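Local atomic coordinates of methyltransferase 1 (Methanosarcina barkeri, PDB entry 2I2X), a protein that transfers the methyl group of methanol to the cob(I)amide carried by its partner subunit MtaC, a zinc-dependent step of methanogenesis from methanol. Residues E84-Q89 / S162-G167. Residues are numbered along the deposited sequence; the frame is centred on the assembly and turned at random.
Sequences ETEHVQ and SVESMG. With K (potassium ion), chain S; ZN (zinc ion), chain Q.
Glu86 and Glu164 meet through a shared potassium ion, the two side chains approaching nearly perpendicular to each other with the two carboxylate planes turned 48° apart. Glu86 OE2 lies 2.3 Å from the potassium and Glu164 OE2 2.4 Å from it. The second oxygen of Glu86, OE1, stands back at 3.4 Å from the potassium, a lopsided grip carried mainly by OE2. The two carboxylate oxygens Glu86 OE2 and Glu164 OE2 come within 2.8 Å of each other without a hydrogen bond; they sit side by side on the same cation, which probably offsets the repulsion between them. Glu164 also faces a second metal: its OE1 binds zinc at 2.1 Å, so one carboxylate bridges potassium and zinc through its two different oxygens. Cys220 and Cys269 bind the same zinc, and Glu313 adds a further oxygen to the potassium. This is the metal centre of the methyltransferase, close to the bound corrinoid.

The two glutamates reach the ions differently. Glu86 reaches out straight past CG (chi2 -177°), whereas Glu164 is kinked about its CB-CG bond (chi2 -144°), which helps lay its carboxylate alongside the two metals, one oxygen to each. Lys267 NZ hydrogen-bonds Glu86 OE2 and forms a salt bridge with Glu84 OE2, so a positive charge joins the acidic cluster. Glu84 OE2 stays 5.2 Å from Glu164 OE2 and also takes a hydrogen bond from Thr125 OG1.

Both glutamates sit at the C-terminal ends of parallel strands in the TIM barrel, the end where such barrels place their active sites: Glu86 closes strand 80-86 and Glu164 lies near the end of strand 160-163. Strand 119-126 runs between these two, hydrogen-bonded through its backbone to Thr85 and Ser162, while Val163 packs outward against helices 143-155 and 181-210.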
ATOM      1  N   GLU A  84      -1.762  15.025   6.950  1.00  6.22           N
ATOM      2  CA  GLU A  84      -3.133  15.432   7.048  1.00  7.52           C
ATOM      3  C   GLU A  84      -3.912  14.544   8.021  1.00  8.47           C
ATOM      4  O   GLU A  84      -4.061  13.331   7.788  1.00  9.12           O
ATOM      5  CB  GLU A  84      -3.837  15.485   5.683  1.00  7.53           C
ATOM      6  CG  GLU A  84      -5.350  15.822   5.855  1.00  8.50           C
ATOM      7  CD  GLU A  84      -6.180  15.765   4.602  1.00 11.43           C
ATOM      8  OE1 GLU A  84      -5.678  15.344   3.533  1.00 13.13           O
ATOM      9  OE2 GLU A  84      -7.369  16.140   4.691  1.00 12.87           O
ATOM     10  N   THR A  85      -4.443  15.166   9.072  1.00  8.56           N
ATOM     11  CA  THR A  85      -5.326  14.494  10.022  1.00  9.79           C
ATOM     12  C   THR A  85      -6.787  14.822   9.734  1.00 10.14           C
ATOM     13  O   THR A  85      -7.235  15.949   9.971  1.00 10.18           O
ATOM     14  CB  THR A  85      -4.998  14.900  11.486  1.00  9.77           C
ATOM     15  OG1 THR A  85      -3.589  14.732  11.722  1.00 12.76           O
ATOM     16  CG2 THR A  85      -5.758  14.059  12.479  1.00  8.99           C
ATOM     17  N   GLU A  86      -7.527  13.845   9.218  1.00 10.83           N
ATOM     18  CA  GLU A  86      -8.966  13.989   9.055  1.00 12.12           C
ATOM     19  C   GLU A  86      -9.643  13.608  10.328  1.00 12.62           C
ATOM     20  O   GLU A  86      -9.718  12.442  10.632  1.00 13.22           O
ATOM     21  CB  GLU A  86      -9.489  13.087   7.948  1.00 11.88           C
ATOM     22  CG  GLU A  86      -8.942  13.480   6.598  1.00 15.57           C
ATOM     23  CD  GLU A  86      -9.493  12.667   5.465  1.00 17.92           C
ATOM     24  OE1 GLU A  86      -9.339  11.424   5.461  1.00 20.58           O
ATOM     25  OE2 GLU A  86     -10.080  13.276   4.543  1.00 19.46           O
ATOM     26  N   HIS A  87     -10.179  14.584  11.051  1.00 13.59           N
ATOM     27  CA  HIS A  87     -10.890  14.329  12.310  1.00 14.09           C
ATOM     28  C   HIS A  87     -11.814  13.120  12.244  1.00 15.15           C
ATOM     29  O   HIS A  87     -12.624  13.027  11.350  1.00 15.67           O
ATOM     30  CB  HIS A  87     -11.675  15.570  12.737  1.00 12.62           C
ATOM     31  CG  HIS A  87     -10.820  16.668  13.291  1.00 12.51           C
ATOM     32  ND1 HIS A  87     -11.313  17.645  14.129  1.00 12.82           N
ATOM     33  CD2 HIS A  87      -9.495  16.934  13.152  1.00 12.15           C
ATOM     34  CE1 HIS A  87     -10.339  18.473  14.467  1.00 11.24           C
ATOM     35  NE2 HIS A  87      -9.227  18.067  13.886  1.00 11.41           N
ATOM     36  N   VAL A  88     -11.648  12.166  13.158  1.00 16.70           N
ATOM     37  CA  VAL A  88     -12.771  11.299  13.549  1.00 17.73           C
ATOM     38  C   VAL A  88     -13.807  12.214  14.215  1.00 18.99           C
ATOM     39  O   VAL A  88     -13.452  13.264  14.760  1.00 19.36           O
ATOM     40  CB  VAL A  88     -12.372  10.166  14.540  1.00 17.49           C
ATOM     41  CG1 VAL A  88     -11.394   9.197  13.901  1.00 16.01           C
ATOM     42  CG2 VAL A  88     -11.828  10.740  15.825  1.00 15.73           C
ATOM     43  N   GLN A  89     -15.076  11.821  14.197  1.00 20.77           N
ATOM     44  CA  GLN A  89     -16.162  12.748  14.576  1.00 21.96           C
ATOM     45  C   GLN A  89     -15.943  13.326  15.969  1.00 22.18           C
ATOM     46  O   GLN A  89     -16.204  14.522  16.209  1.00 22.88           O
ATOM     47  CB  GLN A  89     -17.538  12.081  14.454  1.00 22.25           C
ATOM     48  CG  GLN A  89     -17.742  10.848  15.366  1.00 25.97           C
ATOM     49  CD  GLN A  89     -18.055  11.212  16.838  1.00 30.67           C
ATOM     50  OE1 GLN A  89     -18.498  12.340  17.157  1.00 30.26           O
ATOM     51  NE2 GLN A  89     -17.810  10.258  17.740  1.00 30.47           N
ATOM     52  N   SER A 162      -9.162  22.665   6.640  1.00  9.57           N
ATOM     53  CA  SER A 162     -10.011  22.151   5.586  1.00  9.40           C
ATOM     54  C   SER A 162     -11.228  21.501   6.221  1.00  9.35           C
ATOM     55  O   SER A 162     -11.252  21.268   7.443  1.00  9.14           O
ATOM     56  CB  SER A 162      -9.262  21.066   4.822  1.00  9.85           C
ATOM     57  OG  SER A 162      -8.445  21.592   3.793  1.00 12.17           O
ATOM     58  N   VAL A 163     -12.220  21.191   5.387  1.00  8.30           N
ATOM     59  CA  VAL A 163     -13.375  20.389   5.785  1.00  8.11           C
ATOM     60  C   VAL A 163     -13.883  19.769   4.508  1.00  8.38           C
ATOM     61  O   VAL A 163     -13.665  20.316   3.440  1.00  7.58           O
ATOM     62  CB  VAL A 163     -14.535  21.247   6.436  1.00  8.37           C
ATOM     63  CG1 VAL A 163     -14.861  22.464   5.614  1.00  5.71           C
ATOM     64  CG2 VAL A 163     -15.813  20.407   6.611  1.00  6.81           C
ATOM     65  N   GLU A 164     -14.552  18.637   4.621  1.00  8.88           N
ATOM     66  CA  GLU A 164     -15.333  18.103   3.514  1.00 10.80           C
ATOM     67  C   GLU A 164     -16.799  18.403   3.817  1.00 10.56           C
ATOM     68  O   GLU A 164     -17.453  17.632   4.515  1.00 10.67           O
ATOM     69  CB  GLU A 164     -15.155  16.594   3.419  1.00 10.47           C
ATOM     70  CG  GLU A 164     -13.788  16.158   3.797  1.00 15.30           C
ATOM     71  CD  GLU A 164     -13.299  14.991   2.974  1.00 20.53           C
ATOM     72  OE1 GLU A 164     -14.069  14.430   2.185  1.00 22.34           O
ATOM     73  OE2 GLU A 164     -12.123  14.609   3.118  1.00 24.60           O
ATOM     74  N   SER A 165     -17.307  19.521   3.321  1.00 10.66           N
ATOM     75  CA  SER A 165     -18.622  19.991   3.778  1.00 11.22           C
ATOM     76  C   SER A 165     -19.828  19.358   3.065  1.00 11.77           C
ATOM     77  O   SER A 165     -19.701  18.864   1.954  1.00 12.30           O
ATOM     78  CB  SER A 165     -18.693  21.515   3.828  1.00 10.49           C
ATOM     79  OG  SER A 165     -18.449  22.112   2.578  1.00 11.29           O
ATOM     80  N   MET A 166     -20.983  19.374   3.727  1.00 12.20           N
ATOM     81  CA  MET A 166     -22.130  18.580   3.339  1.00 12.51           C
ATOM     82  C   MET A 166     -23.274  19.364   2.653  1.00 12.46           C
ATOM     83  O   MET A 166     -24.347  18.802   2.367  1.00 11.59           O
ATOM     84  CB  MET A 166     -22.694  17.874   4.572  1.00 13.08           C
ATOM     85  CG  MET A 166     -21.788  16.898   5.302  1.00 15.71           C
ATOM     86  SD  MET A 166     -22.611  16.267   6.832  1.00 22.08           S
ATOM     87  CE  MET A 166     -22.957  17.772   7.770  1.00 17.47           C
ATOM     88  N   GLY A 167     -23.071  20.647   2.379  1.00 12.70           N
ATOM     89  CA  GLY A 167     -24.117  21.417   1.681  1.00 13.13           C
ATOM     90  C   GLY A 167     -24.673  20.704   0.450  1.00 13.06           C
ATOM     91  O   GLY A 167     -23.929  20.352  -0.465  1.00 13.04           O
TER
HETATM   92  K     K S 511     -11.577  12.248   3.064  0.70 23.46           K
HETATM   93 ZN    ZN Q 501     -13.155  13.087   0.818  1.00 20.92          ZN